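Local coordinates for protein putative tryptophan halogenase (Xanthomonas campestris pv. campestris, PDB 6Y1W) that is a flavin-dependent halogenase that probably binds FAD and uses it to halogenate an aromatic substrate, at residues A34-L39 with E179-Q184; F123-H128 with I454-H459; M274-I277 with R282-N285. One frame throughout, in Å; residues are numbered along the deposited sequence.

Interaction 1. Residues A34-L39 with E179-Q184; sequences ALSKLL and EGFGVQ
Lys37 meets the ring of Phe181 with its backbone carbon rather than its charge: CA of Lys37 lies 4.0 Å from the centroid of the Phe181 ring and 8° off the ring normal, the geometry of a CH-pi contact over the face. Phe181 holds CG trans to its carbonyl carbon (chi1 -72°), which sends the ring to the helix, with chi2 turning its face to Lys37 CA. Beyond CA the lysine chain bends at chi2 (71°) and runs alongside the phenyl group, both side chains pointing the same way, with CD of Lys37 3.9 Å from CZ of Phe181. Beyond CD the chain leaves the ring, and NZ makes a salt bridge with Glu74. Helix 167-180 closes here in a Schellman motif: Gly182, with positive phi, is the C-prime residue, its N bonded to Glu179 O at 3.0 Å, while Val183 N reaches Ser178 O. The chain then enters strand 184-195, which pairs with strand 44-49 in the Rossmann-type sheet that helix 25-39 packs against. Ser36 packs its CB and OG against Phe181 and Val183. Its OG sits 3.4 Å from CB of Phe181, a van der Waals contact, and its CB is 3.4 Å from CG2 of Val183, closer than ordinary carbon packing. The hydroxyl makes its hydrogen bond within its own helix, to Ala32 O, with a weak second one to Ala33 O.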
loop_
_atom_site.group_PDB
_atom_site.type_symbol
_atom_site.label_atom_id
_atom_site.label_comp_id
_atom_site.label_asym_id
_atom_site.label_seq_id
_atom_site.Cartn_x
_atom_site.Cartn_y
_atom_site.Cartn_z
ATOM N N ALA A 34 24.600 -4.842 1.880
ATOM C CA ALA A 34 23.427 -5.552 1.388
ATOM C C ALA A 34 23.715 -6.238 0.055
ATOM O O ALA A 34 23.264 -7.374 -0.159
ATOM C CB ALA A 34 22.249 -4.583 1.243
ATOM N N LEU A 35 24.430 -5.553 -0.852
ATOM C CA LEU A 35 24.696 -6.138 -2.167
ATOM C C LEU A 35 25.604 -7.354 -2.045
ATOM O O LEU A 35 25.378 -8.367 -2.723
ATOM C CB LEU A 35 25.324 -5.084 -3.088
ATOM C CG LEU A 35 25.674 -5.534 -4.496
ATOM C CD1 LEU A 35 24.348 -5.922 -5.196
ATOM C CD2 LEU A 35 26.395 -4.380 -5.254
ATOM N N SER A 36 26.639 -7.280 -1.187
ATOM C CA SER A 36 27.567 -8.400 -1.084
ATOM C C SER A 36 26.934 -9.571 -0.345
ATOM O O SER A 36 27.165 -10.732 -0.713
ATOM C CB SER A 36 28.889 -7.968 -0.423
ATOM O OG SER A 36 28.710 -7.650 0.969
ATOM N N LYS A 37 26.122 -9.289 0.679
ATOM C CA LYS A 37 25.397 -10.353 1.377
ATOM C C LYS A 37 24.564 -11.176 0.402
ATOM O O LYS A 37 24.684 -12.408 0.352
ATOM C CB LYS A 37 24.508 -9.746 2.478
ATOM C CG LYS A 37 23.277 -10.636 2.888
ATOM C CD LYS A 37 23.709 -11.844 3.631
ATOM C CE LYS A 37 22.500 -12.653 4.129
ATOM N NZ LYS A 37 23.032 -13.740 4.917
ATOM N N LEU A 38 23.792 -10.496 -0.458
ATOM C CA LEU A 38 22.828 -11.187 -1.312
ATOM C C LEU A 38 23.467 -11.741 -2.581
ATOM O O LEU A 38 23.146 -12.859 -2.988
ATOM C CB LEU A 38 21.680 -10.248 -1.679
ATOM C CG LEU A 38 20.562 -10.851 -2.513
ATOM C CD1 LEU A 38 19.794 -11.801 -1.701
ATOM C CD2 LEU A 38 19.673 -9.736 -3.051
ATOM N N LEU A 39 24.353 -10.966 -3.237
ATOM C CA LEU A 39 24.813 -11.293 -4.583
ATOM C C LEU A 39 26.336 -11.362 -4.693
ATOM O O LEU A 39 26.855 -11.448 -5.811
ATOM C CB LEU A 39 24.256 -10.272 -5.606
ATOM C CG LEU A 39 22.735 -10.337 -5.784
ATOM C CD1 LEU A 39 22.212 -9.231 -6.698
ATOM C CD2 LEU A 39 22.363 -11.700 -6.362
ATOM N N GLU A 179 33.490 -6.682 3.763
ATOM C CA GLU A 179 34.731 -7.309 3.344
ATOM C C GLU A 179 34.645 -8.823 3.528
ATOM O O GLU A 179 35.242 -9.578 2.742
ATOM C CB GLU A 179 35.904 -6.665 4.098
ATOM C CG GLU A 179 36.133 -5.242 3.637
ATOM C CD GLU A 179 37.215 -4.499 4.410
ATOM O OE1 GLU A 179 37.643 -4.970 5.483
ATOM O OE2 GLU A 179 37.612 -3.433 3.911
ATOM N N GLY A 180 33.878 -9.270 4.532
ATOM C CA GLY A 180 33.652 -10.687 4.760
ATOM C C GLY A 180 32.894 -11.388 3.652
ATOM O O GLY A 180 33.046 -12.596 3.457
ATOM N N PHE A 181 32.084 -10.657 2.899
ATOM C CA PHE A 181 31.427 -11.218 1.727
ATOM C C PHE A 181 32.169 -10.899 0.433
ATOM O O PHE A 181 31.611 -11.105 -0.653
ATOM C CB PHE A 181 29.992 -10.707 1.649
ATOM C CG PHE A 181 29.090 -11.300 2.693
ATOM C CD1 PHE A 181 28.714 -12.599 2.588
ATOM C CD2 PHE A 181 28.637 -10.554 3.794
ATOM C CE1 PHE A 181 27.878 -13.177 3.525
ATOM C CE2 PHE A 181 27.797 -11.141 4.743
ATOM C CZ PHE A 181 27.425 -12.441 4.613
ATOM N N GLY A 182 33.413 -10.440 0.524
ATOM C CA GLY A 182 34.280 -10.301 -0.633
ATOM C C GLY A 182 34.366 -8.937 -1.293
ATOM O O GLY A 182 34.966 -8.837 -2.371
ATOM N N VAL A 183 33.815 -7.880 -0.687
ATOM C CA VAL A 183 33.918 -6.549 -1.289
ATOM C C VAL A 183 35.376 -6.123 -1.278
ATOM O O VAL A 183 36.082 -6.281 -0.268
ATOM C CB VAL A 183 33.054 -5.532 -0.520
ATOM C CG1 VAL A 183 33.288 -4.103 -1.047
ATOM C CG2 VAL A 183 31.581 -5.894 -0.671
ATOM N N GLN A 184 35.842 -5.603 -2.412
ATOM C CA GLN A 184 37.202 -5.115 -2.554
ATOM C C GLN A 184 37.202 -3.616 -2.279
ATOM O O GLN A 184 36.544 -2.867 -3.002
ATOM C CB GLN A 184 37.716 -5.381 -3.969
ATOM C CG GLN A 184 39.095 -4.764 -4.220
ATOM C CD GLN A 184 39.609 -4.986 -5.641
ATOM O OE1 GLN A 184 40.780 -4.728 -5.925
ATOM N NE2 GLN A 184 38.734 -5.453 -6.540
#

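Interaction 2. Residues F123-H128 with I454-H459; sequences FWLKAH and IVPRHH
Leu125 and His459 mark the nearest approach of the two backbones, 6.5 Å from CA to CA, in a surface contact of helix 120-129 with the irregular loop between helices 442-451 and 468-486. Two patches, joined where Leu125 CB meets His459 CB at 4.0 Å, make the contact. At the first, the isobutyl end of Leu125 crosses the Pro456 ring at about a right angle: CD1 of Leu125 is 3.8 Å and CD2 of Leu125 4.0 Å from CG of Pro456, so both methyls bear on the pyrrolidine. Phe426 and Leu450 pack on Pro456 as well. At the second, His459 sets CG between its own backbone N and carbonyl carbon (chi1 61°), which turns the imidazole to the helix. CB of Lys126 stands over the ring face, 3.9 Å from the His459 centroid and 22° off the normal, toward the rim. Because the lysine chain bends at chi2 (85°), its CD also comes in at 3.6 Å from NE2 of His459. The backbone N of His459 is hydrogen-bonded to Gln367 OE1 of the second subunit, so the loop also takes part in the dimer contact. Carbon and a ring face thus make the contact, while Asp464 OD1 draws both polar ends to one point, by a salt bridge from Lys126 NZ and a hydrogen bond with His459 NE2, and would probably favour a proton on NE2.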
loop_
_atom_site.group_PDB
_atom_site.type_symbol
_atom_site.label_atom_id
_atom_site.label_comp_id
_atom_site.label_asym_id
_atom_site.label_seq_id
_atom_site.Cartn_x
_atom_site.Cartn_y
_atom_site.Cartn_z
ATOM N N PHE A 123 -12.944 8.037 18.410
ATOM C CA PHE A 123 -13.451 7.805 19.760
ATOM C C PHE A 123 -12.811 8.770 20.738
ATOM O O PHE A 123 -13.492 9.306 21.624
ATOM C CB PHE A 123 -13.211 6.351 20.163
ATOM C CG PHE A 123 -13.884 5.397 19.229
ATOM C CD1 PHE A 123 -15.221 5.079 19.392
ATOM C CD2 PHE A 123 -13.202 4.904 18.117
ATOM C CE1 PHE A 123 -15.876 4.246 18.493
ATOM C CE2 PHE A 123 -13.833 4.067 17.216
ATOM C CZ PHE A 123 -15.171 3.734 17.388
ATOM N N TRP A 124 -11.515 9.041 20.570
ATOM C CA TRP A 124 -10.869 9.998 21.471
ATOM C C TRP A 124 -11.460 11.396 21.315
ATOM O O TRP A 124 -11.688 12.085 22.316
ATOM C CB TRP A 124 -9.362 10.009 21.234
ATOM C CG TRP A 124 -8.650 10.898 22.188
ATOM C CD1 TRP A 124 -8.156 10.544 23.416
ATOM C CD2 TRP A 124 -8.340 12.287 22.020
ATOM N NE1 TRP A 124 -7.557 11.630 24.017
ATOM C CE2 TRP A 124 -7.680 12.716 23.198
ATOM C CE3 TRP A 124 -8.579 13.219 21.011
ATOM C CZ2 TRP A 124 -7.226 14.030 23.375
ATOM C CZ3 TRP A 124 -8.140 14.518 21.195
ATOM C CH2 TRP A 124 -7.481 14.918 22.371
ATOM N N LEU A 125 -11.726 11.825 20.066
ATOM C CA LEU A 125 -12.304 13.146 19.810
ATOM C C LEU A 125 -13.692 13.282 20.444
ATOM O O LEU A 125 -14.013 14.316 21.047
ATOM C CB LEU A 125 -12.375 13.392 18.298
ATOM C CG LEU A 125 -11.016 13.741 17.654
ATOM C CD1 LEU A 125 -11.018 13.529 16.125
ATOM C CD2 LEU A 125 -10.523 15.152 18.050
ATOM N N LYS A 126 -14.528 12.253 20.304
ATOM C CA LYS A 126 -15.829 12.272 20.961
ATOM C C LYS A 126 -15.633 12.359 22.461
ATOM O O LYS A 126 -16.299 13.149 23.148
ATOM C CB LYS A 126 -16.614 11.016 20.589
ATOM C CG LYS A 126 -17.863 10.753 21.409
ATOM C CD LYS A 126 -19.040 11.482 20.898
ATOM C CE LYS A 126 -20.282 11.017 21.645
ATOM N NZ LYS A 126 -21.352 11.891 21.110
ATOM N N ALA A 127 -14.691 11.567 22.987
ATOM C CA ALA A 127 -14.460 11.582 24.426
ATOM C C ALA A 127 -13.980 12.944 24.881
ATOM O O ALA A 127 -14.354 13.406 25.960
ATOM C CB ALA A 127 -13.454 10.500 24.829
ATOM N N HIS A 128 -13.122 13.586 24.090
ATOM C CA HIS A 128 -12.684 14.937 24.411
ATOM C C HIS A 128 -13.863 15.918 24.416
ATOM O O HIS A 128 -13.977 16.761 25.318
ATOM C CB HIS A 128 -11.609 15.356 23.405
ATOM C CG HIS A 128 -10.865 16.590 23.787
ATOM N ND1 HIS A 128 -10.402 17.494 22.857
ATOM C CD2 HIS A 128 -10.480 17.057 24.995
ATOM C CE1 HIS A 128 -9.775 18.477 23.478
ATOM N NE2 HIS A 128 -9.808 18.235 24.776
ATOM N N ILE A 454 -3.871 21.204 14.877
ATOM C CA ILE A 454 -5.001 21.055 13.965
ATOM C C ILE A 454 -6.140 20.413 14.747
ATOM O O ILE A 454 -5.998 19.311 15.283
ATOM C CB ILE A 454 -4.618 20.212 12.741
ATOM C CG1 ILE A 454 -3.327 20.736 12.094
ATOM C CG2 ILE A 454 -5.777 20.191 11.739
ATOM C CD1 ILE A 454 -3.363 22.204 11.630
ATOM N N VAL A 455 -7.276 21.104 14.827
ATOM C CA VAL A 455 -8.374 20.656 15.674
ATOM C C VAL A 455 -9.512 20.167 14.785
ATOM O O VAL A 455 -10.166 20.986 14.131
ATOM C CB VAL A 455 -8.870 21.784 16.590
ATOM C CG1 VAL A 455 -9.903 21.227 17.549
ATOM C CG2 VAL A 455 -7.697 22.422 17.324
ATOM N N PRO A 456 -9.815 18.872 14.768
ATOM C CA PRO A 456 -10.911 18.376 13.923
ATOM C C PRO A 456 -12.238 19.024 14.287
ATOM O O PRO A 456 -12.585 19.156 15.467
ATOM C CB PRO A 456 -10.929 16.880 14.208
ATOM C CG PRO A 456 -9.443 16.590 14.532
ATOM C CD PRO A 456 -9.012 17.771 15.334
ATOM N N ARG A 457 -12.962 19.452 13.258
ATOM C CA ARG A 457 -14.284 20.048 13.460
ATOM C C ARG A 457 -15.366 19.006 13.687
ATOM O O ARG A 457 -16.388 19.318 14.304
ATOM C CB ARG A 457 -14.670 20.915 12.263
ATOM C CG ARG A 457 -13.744 22.086 12.000
ATOM C CD ARG A 457 -14.332 22.988 10.940
ATOM N NE ARG A 457 -13.400 23.237 9.851
ATOM C CZ ARG A 457 -12.666 24.340 9.746
ATOM N NH1 ARG A 457 -12.767 25.293 10.667
ATOM N NH2 ARG A 457 -11.837 24.488 8.721
ATOM N N HIS A 458 -15.146 17.782 13.218
ATOM C CA HIS A 458 -16.080 16.680 13.332
ATOM C C HIS A 458 -15.285 15.413 13.545
ATOM O O HIS A 458 -14.067 15.400 13.389
ATOM C CB HIS A 458 -16.940 16.555 12.063
ATOM C CG HIS A 458 -17.781 17.761 11.812
ATOM N ND1 HIS A 458 -18.993 17.962 12.442
ATOM C CD2 HIS A 458 -17.557 18.863 11.055
ATOM C CE1 HIS A 458 -19.492 19.127 12.058
ATOM N NE2 HIS A 458 -18.646 19.688 11.213
ATOM N N HIS A 459 -15.969 14.383 14.006
ATOM C CA HIS A 459 -15.408 13.042 14.086
ATOM C C HIS A 459 -16.385 12.051 13.471
ATOM O O HIS A 459 -17.534 12.387 13.152
ATOM C CB HIS A 459 -15.109 12.655 15.534
ATOM C CG HIS A 459 -16.324 12.648 16.406
ATOM N ND1 HIS A 459 -16.614 13.665 17.291
ATOM C CD2 HIS A 459 -17.320 11.741 16.534
ATOM C CE1 HIS A 459 -17.744 13.391 17.914
ATOM N NE2 HIS A 459 -18.199 12.239 17.467
#

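Interaction 3. Residues M274-I277 with R282-N285; sequences MWRI and RVGN. With BUD ((2S,3S)-butane-2,3-diol), chain L.
Ile277 and Gly284 form an antiparallel hydrogen-bonded pair: Ile277 N gives to Gly284 O and Gly284 N to Ile277 O, each at 2.8 Å. The short strand axes run at 169°, and the next pair, Arg276 with Asn285, is of the non-hydrogen-bonded kind. From Arg276, CB leaves on the same face of the sheet as Asn285, and with CG trans to the backbone N (chi1 -167°) the extended chain lies alongside Asn285, pointing the same way, and passes obliquely across Val283. CG meets two neighbours, CG1 of Val283 at 3.6 Å and OD1 of Asn285 at 3.7 Å; CD continues beside that same OD1. NE then donates to a water at 3.1 Å, lying at the edge of the guanidinium in its plane; this water is within bonding distance of Asn285 OD1, but other acceptors compete for its protons. At the tip, CG1 of Val283 covers one face of the guanidinium, and NH2 of Arg276 lies 3.9 Å from CG2 of Val283. Asn285 OD1 takes a proton from a second water, shared with Trp275 O, while Asn285 ND2 turns to Thr254 and Val252. The Trp275 indole lays one face on the peptide after Asn285, its NE1 3.2 Å from Asn285 C. Arg282, fixed by Gln253 and Asp166, turns a guanidinium face to the bound butanediol, its NH1 3.7 Å from O2 of the diol, a packing contact. Together these segments form the closing end of a beta hairpin, strands 272-278 and 283-289, flanked by strands 263-268 and 248-254 in a mixed sheet.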
loop_
_atom_site.group_PDB
_atom_site.type_symbol
_atom_site.label_atom_id
_atom_site.label_comp_id
_atom_site.label_asym_id
_atom_site.label_seq_id
_atom_site.Cartn_x
_atom_site.Cartn_y
_atom_site.Cartn_z
ATOM N N MET A 274 16.652 22.362 17.277
ATOM C CA MET A 274 17.848 21.691 17.785
ATOM C C MET A 274 17.553 20.222 18.020
ATOM O O MET A 274 16.505 19.880 18.563
ATOM C CB MET A 274 18.296 22.323 19.108
ATOM C CG MET A 274 18.983 23.691 18.934
ATOM S SD MET A 274 18.976 24.514 20.565
ATOM C CE MET A 274 17.312 25.182 20.746
ATOM N N TRP A 275 18.497 19.344 17.653
ATOM C CA TRP A 275 18.371 17.949 18.047
ATOM C C TRP A 275 19.221 17.630 19.272
ATOM O O TRP A 275 20.273 18.242 19.514
ATOM C CB TRP A 275 18.788 16.984 16.922
ATOM C CG TRP A 275 20.271 16.838 16.600
ATOM C CD1 TRP A 275 21.207 16.042 17.259
ATOM C CD2 TRP A 275 20.954 17.410 15.481
ATOM N NE1 TRP A 275 22.433 16.125 16.613
ATOM C CE2 TRP A 275 22.305 16.978 15.539
ATOM C CE3 TRP A 275 20.564 18.280 14.449
ATOM C CZ2 TRP A 275 23.246 17.340 14.578
ATOM C CZ3 TRP A 275 21.509 18.657 13.512
ATOM C CH2 TRP A 275 22.844 18.209 13.593
ATOM N N ARG A 276 18.772 16.623 20.016
ATOM C CA ARG A 276 19.547 16.042 21.119
ATOM C C ARG A 276 19.335 14.544 21.060
ATOM O O ARG A 276 18.189 14.088 21.067
ATOM C CB ARG A 276 19.086 16.627 22.463
ATOM C CG ARG A 276 20.076 16.285 23.578
ATOM C CD ARG A 276 19.847 17.117 24.852
ATOM N NE ARG A 276 20.871 16.778 25.864
ATOM C CZ ARG A 276 20.761 15.780 26.738
ATOM N NH1 ARG A 276 19.676 15.023 26.752
ATOM N NH2 ARG A 276 21.742 15.540 27.630
ATOM N N ILE A 277 20.428 13.773 20.914
ATOM C CA ILE A 277 20.359 12.349 20.619
ATOM C C ILE A 277 21.251 11.593 21.601
ATOM O O ILE A 277 22.458 11.834 21.636
ATOM C CB ILE A 277 20.821 12.090 19.173
ATOM C CG1 ILE A 277 19.753 12.590 18.183
ATOM C CG2 ILE A 277 21.178 10.609 18.931
ATOM C CD1 ILE A 277 20.330 12.644 16.747
ATOM N N ARG A 282 27.785 9.359 25.444
ATOM C CA ARG A 282 27.837 10.774 25.098
ATOM C C ARG A 282 26.483 11.149 24.502
ATOM O O ARG A 282 25.598 10.300 24.335
ATOM C CB ARG A 282 28.988 11.065 24.130
ATOM C CG ARG A 282 28.689 10.612 22.718
ATOM C CD ARG A 282 29.802 11.071 21.741
ATOM N NE ARG A 282 29.336 11.102 20.354
ATOM C CZ ARG A 282 29.546 10.109 19.488
ATOM N NH1 ARG A 282 30.210 9.031 19.879
ATOM N NH2 ARG A 282 29.097 10.203 18.231
ATOM N N VAL A 283 26.343 12.428 24.160
ATOM C CA VAL A 283 25.103 12.953 23.596
ATOM C C VAL A 283 25.426 13.751 22.340
ATOM O O VAL A 283 26.375 14.543 22.333
ATOM C CB VAL A 283 24.400 13.824 24.654
ATOM C CG1 VAL A 283 23.208 14.579 24.046
ATOM C CG2 VAL A 283 23.954 12.934 25.828
ATOM N N GLY A 284 24.665 13.518 21.260
ATOM C CA GLY A 284 24.803 14.319 20.058
ATOM C C GLY A 284 23.838 15.496 20.077
ATOM O O GLY A 284 22.709 15.371 20.517
ATOM N N ASN A 285 24.328 16.663 19.623
ATOM C CA ASN A 285 23.528 17.882 19.601
ATOM C C ASN A 285 23.730 18.584 18.272
ATOM O O ASN A 285 24.793 18.485 17.662
ATOM C CB ASN A 285 23.944 18.890 20.703
ATOM C CG ASN A 285 23.993 18.265 22.083
ATOM O OD1 ASN A 285 23.038 18.361 22.855
ATOM N ND2 ASN A 285 25.155 17.671 22.433
HETATM C C1 BUD L . 35.092 12.227 17.939
HETATM O O1 BUD L . 35.543 9.987 18.682
HETATM C C2 BUD L . 35.052 11.245 19.103
HETATM O O2 BUD L . 33.634 10.284 20.743
HETATM C C3 BUD L . 33.621 11.065 19.585
HETATM C C4 BUD L . 33.062 12.428 19.978
HETATM O O HOH W 1 20.795 19.870 21.713
HETATM O O HOH W 2 23.303 18.661 25.546
#

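In the fold
The three contacts are spread over one chain without touching. Interactions 1 and 2 lie on opposite sides of its centre, their centres 51 Å apart, yet each borders the second subunit. Interaction 3 is more central, its nearest atoms about 21 Å from those of either other contact, and in sequence it is nested inside the loop closed by interaction 2. It is also nearest the predicted active site, with the Ile277 side chain about 7 Å from that of Lys89, and its Arg282 belongs to a butanediol pocket. Interaction 1 lies near the predicted FAD-binding glycines, the Val183 side chain being about 10 Å from Gly24 and 13 Å from a bound meso-2,3-butanediol, whereas interaction 2 is away from these sites.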